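Local coordinates for protein single-stranded-DNA-specific exonuclease RecJ (Thermus thermophilus, PDB 2ZXR) that degrades single-stranded DNA in the 5' to 3' direction as a divalent-metal-dependent exonuclease, with no detectable activity on single-stranded RNA, at residues Pro500-Val505 and Arg528-Leu533. Numbering follows the deposited sequence.
Sequences PPEVEV and RKPEAL
A salt-bridge network closes the last antiparallel pair of a beta hairpin: Glu504, at the start of strand 503-514, faces Arg528, at the end of strand 517-528. Reciprocal backbone bonds define this hydrogen-bonded pair, Glu504 N to Arg528 O at 2.7 Å and Arg528 N to Glu504 O at 3.0 Å. Both side chains leave the sheet on the same face and run side by side, and the carboxylate and guanidinium planes differ by only 16°. With CG between the backbone N and the carbonyl carbon (chi1 70°) and the chain then extended to NE, Arg528 brings NE within 3.0 Å of Glu504 OE2. Its NH2 reaches the same oxygen at 3.2 Å, both nitrogens coming from one face of the carboxylate. The pair belongs to the sheet of the RecJ OB domain, where Val503 and Val505 make backbone hydrogen bonds to Gly466 and Leu464; Trp7, from strand 5-9, makes a cation-pi contact with Arg528. Beyond Arg528 the chain curls round the ion pair. Glu531 N gives Glu504 OE2 a weak third bond, and Ala532 O accepts from Arg528 NH2 at 2.7 Å. CB of Glu531 sits over the centre of one guanidinium face, 3.7 Å above its plane, while Glu531 OE2 pairs with Arg528 NH1 by charge alone, well out of that plane. Pro530 packs beside this bend, its CD 3.2 Å from Glu502 O.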
ATOM      1  N   PRO A 500       6.104  18.611  19.704  1.00 47.65           N
ATOM      2  CA  PRO A 500       7.249  18.612  20.613  1.00 47.06           C
ATOM      3  C   PRO A 500       8.360  19.467  19.998  1.00 46.65           C
ATOM      4  O   PRO A 500       8.275  19.862  18.828  1.00 46.35           O
ATOM      5  CB  PRO A 500       7.609  17.128  20.734  1.00 46.80           C
ATOM      6  CG  PRO A 500       6.931  16.470  19.553  1.00 47.36           C
ATOM      7  CD  PRO A 500       5.663  17.244  19.390  1.00 47.32           C
ATOM      8  N   PRO A 501       9.406  19.786  20.779  1.00 45.83           N
ATOM      9  CA  PRO A 501      10.497  20.611  20.239  1.00 44.83           C
ATOM     10  C   PRO A 501      11.161  20.003  19.001  1.00 43.76           C
ATOM     11  O   PRO A 501      11.685  20.715  18.139  1.00 43.44           O
ATOM     12  CB  PRO A 501      11.447  20.757  21.434  1.00 44.54           C
ATOM     13  CG  PRO A 501      11.147  19.549  22.279  1.00 44.96           C
ATOM     14  CD  PRO A 501       9.658  19.407  22.181  1.00 45.10           C
ATOM     15  N   GLU A 502      11.134  18.681  18.925  1.00 42.57           N
ATOM     16  CA  GLU A 502      11.693  17.969  17.793  1.00 41.94           C
ATOM     17  C   GLU A 502      10.714  16.890  17.371  1.00 40.65           C
ATOM     18  O   GLU A 502      10.162  16.168  18.215  1.00 40.40           O
ATOM     19  CB  GLU A 502      13.019  17.314  18.162  1.00 43.64           C
ATOM     20  CG  GLU A 502      14.253  18.027  17.642  1.00 46.75           C
ATOM     21  CD  GLU A 502      15.442  17.083  17.592  1.00 48.89           C
ATOM     22  OE1 GLU A 502      16.558  17.512  17.216  1.00 49.26           O
ATOM     23  OE2 GLU A 502      15.245  15.891  17.931  1.00 50.43           O
ATOM     24  N   VAL A 503      10.508  16.765  16.063  1.00 38.87           N
ATOM     25  CA  VAL A 503       9.589  15.761  15.543  1.00 37.08           C
ATOM     26  C   VAL A 503      10.173  14.914  14.423  1.00 36.30           C
ATOM     27  O   VAL A 503      11.203  15.237  13.821  1.00 36.58           O
ATOM     28  CB  VAL A 503       8.297  16.410  14.984  1.00 37.13           C
ATOM     29  CG1 VAL A 503       7.548  17.146  16.077  1.00 37.06           C
ATOM     30  CG2 VAL A 503       8.653  17.359  13.862  1.00 37.23           C
ATOM     31  N   GLU A 504       9.495  13.811  14.161  1.00 34.75           N
ATOM     32  CA  GLU A 504       9.845  12.905  13.083  1.00 33.96           C
ATOM     33  C   GLU A 504       8.543  12.803  12.303  1.00 31.94           C
ATOM     34  O   GLU A 504       7.478  12.743  12.900  1.00 31.97           O
ATOM     35  CB  GLU A 504      10.228  11.531  13.624  1.00 35.91           C
ATOM     36  CG  GLU A 504      11.697  11.290  13.597  1.00 37.80           C
ATOM     37  CD  GLU A 504      12.070   9.955  14.148  1.00 39.15           C
ATOM     38  OE1 GLU A 504      13.201   9.542  13.842  1.00 41.21           O
ATOM     39  OE2 GLU A 504      11.256   9.327  14.880  1.00 39.49           O
ATOM     40  N   VAL A 505       8.626  12.792  10.982  1.00 30.39           N
ATOM     41  CA  VAL A 505       7.429  12.716  10.148  1.00 27.96           C
ATOM     42  C   VAL A 505       7.574  11.700   9.034  1.00 26.21           C
ATOM     43  O   VAL A 505       8.604  11.680   8.358  1.00 24.91           O
ATOM     44  CB  VAL A 505       7.136  14.053   9.443  1.00 29.27           C
ATOM     45  CG1 VAL A 505       5.940  13.868   8.472  1.00 29.64           C
ATOM     46  CG2 VAL A 505       6.844  15.146  10.466  1.00 29.39           C
ATOM     47  N   ARG A 528       5.592  12.120  15.114  1.00 36.09           N
ATOM     48  CA  ARG A 528       5.920  11.784  16.497  1.00 37.06           C
ATOM     49  C   ARG A 528       7.210  12.404  17.047  1.00 38.40           C
ATOM     50  O   ARG A 528       8.024  12.968  16.316  1.00 38.30           O
ATOM     51  CB  ARG A 528       6.052  10.267  16.621  1.00 36.70           C
ATOM     52  CG  ARG A 528       7.303   9.741  15.921  1.00 36.91           C
ATOM     53  CD  ARG A 528       7.496   8.236  16.063  1.00 37.13           C
ATOM     54  NE  ARG A 528       8.800   7.817  15.541  1.00 37.53           N
ATOM     55  CZ  ARG A 528       9.258   6.568  15.574  1.00 37.43           C
ATOM     56  NH1 ARG A 528       8.519   5.603  16.103  1.00 38.83           N
ATOM     57  NH2 ARG A 528      10.453   6.281  15.077  1.00 37.61           N
ATOM     58  N   LYS A 529       7.382  12.288  18.358  1.00 39.33           N
ATOM     59  CA  LYS A 529       8.599  12.751  19.002  1.00 41.30           C
ATOM     60  C   LYS A 529       9.538  11.633  18.566  1.00 41.68           C
ATOM     61  O   LYS A 529       9.143  10.474  18.553  1.00 41.78           O
ATOM     62  CB  LYS A 529       8.428  12.755  20.521  1.00 42.23           C
ATOM     63  CG  LYS A 529       9.730  12.823  21.312  1.00 44.22           C
ATOM     64  CD  LYS A 529       9.455  12.843  22.820  1.00 45.25           C
ATOM     65  CE  LYS A 529      10.742  12.918  23.630  1.00 45.77           C
ATOM     66  NZ  LYS A 529      11.666  11.805  23.275  1.00 47.18           N
ATOM     67  N   PRO A 530      10.781  11.961  18.193  1.00 42.48           N
ATOM     68  CA  PRO A 530      11.731  10.929  17.751  1.00 43.23           C
ATOM     69  C   PRO A 530      11.764   9.705  18.659  1.00 44.00           C
ATOM     70  O   PRO A 530      11.682   9.825  19.870  1.00 43.88           O
ATOM     71  CB  PRO A 530      13.059  11.682  17.726  1.00 43.57           C
ATOM     72  CG  PRO A 530      12.627  13.091  17.387  1.00 43.09           C
ATOM     73  CD  PRO A 530      11.432  13.278  18.279  1.00 42.26           C
ATOM     74  N   GLU A 531      11.879   8.520  18.071  1.00 45.49           N
ATOM     75  CA  GLU A 531      11.911   7.294  18.858  1.00 46.83           C
ATOM     76  C   GLU A 531      12.722   6.208  18.173  1.00 47.05           C
ATOM     77  O   GLU A 531      13.439   6.458  17.199  1.00 47.18           O
ATOM     78  CB  GLU A 531      10.487   6.772  19.084  1.00 48.30           C
ATOM     79  CG  GLU A 531       9.584   7.754  19.823  1.00 51.53           C
ATOM     80  CD  GLU A 531       8.116   7.334  19.847  1.00 53.13           C
ATOM     81  OE1 GLU A 531       7.272   8.151  20.297  1.00 53.39           O
ATOM     82  OE2 GLU A 531       7.807   6.196  19.417  1.00 54.14           O
ATOM     83  N   ALA A 532      12.591   4.994  18.692  1.00 46.92           N
ATOM     84  CA  ALA A 532      13.284   3.850  18.130  1.00 46.39           C
ATOM     85  C   ALA A 532      13.010   3.925  16.639  1.00 45.53           C
ATOM     86  O   ALA A 532      11.896   4.268  16.226  1.00 45.42           O
ATOM     87  CB  ALA A 532      12.717   2.546  18.714  1.00 46.88           C
ATOM     88  N   LEU A 533      14.025   3.622  15.838  1.00 43.90           N
ATOM     89  CA  LEU A 533      13.893   3.664  14.390  1.00 41.88           C
ATOM     90  C   LEU A 533      14.574   2.417  13.861  1.00 40.22           C
ATOM     91  O   LEU A 533      15.775   2.275  14.003  1.00 39.33           O
ATOM     92  CB  LEU A 533      14.591   4.915  13.865  1.00 43.09           C
ATOM     93  CG  LEU A 533      14.095   5.555  12.569  1.00 44.07           C
ATOM     94  CD1 LEU A 533      15.048   6.693  12.165  1.00 44.00           C
ATOM     95  CD2 LEU A 533      14.007   4.499  11.480  1.00 44.72           C
TER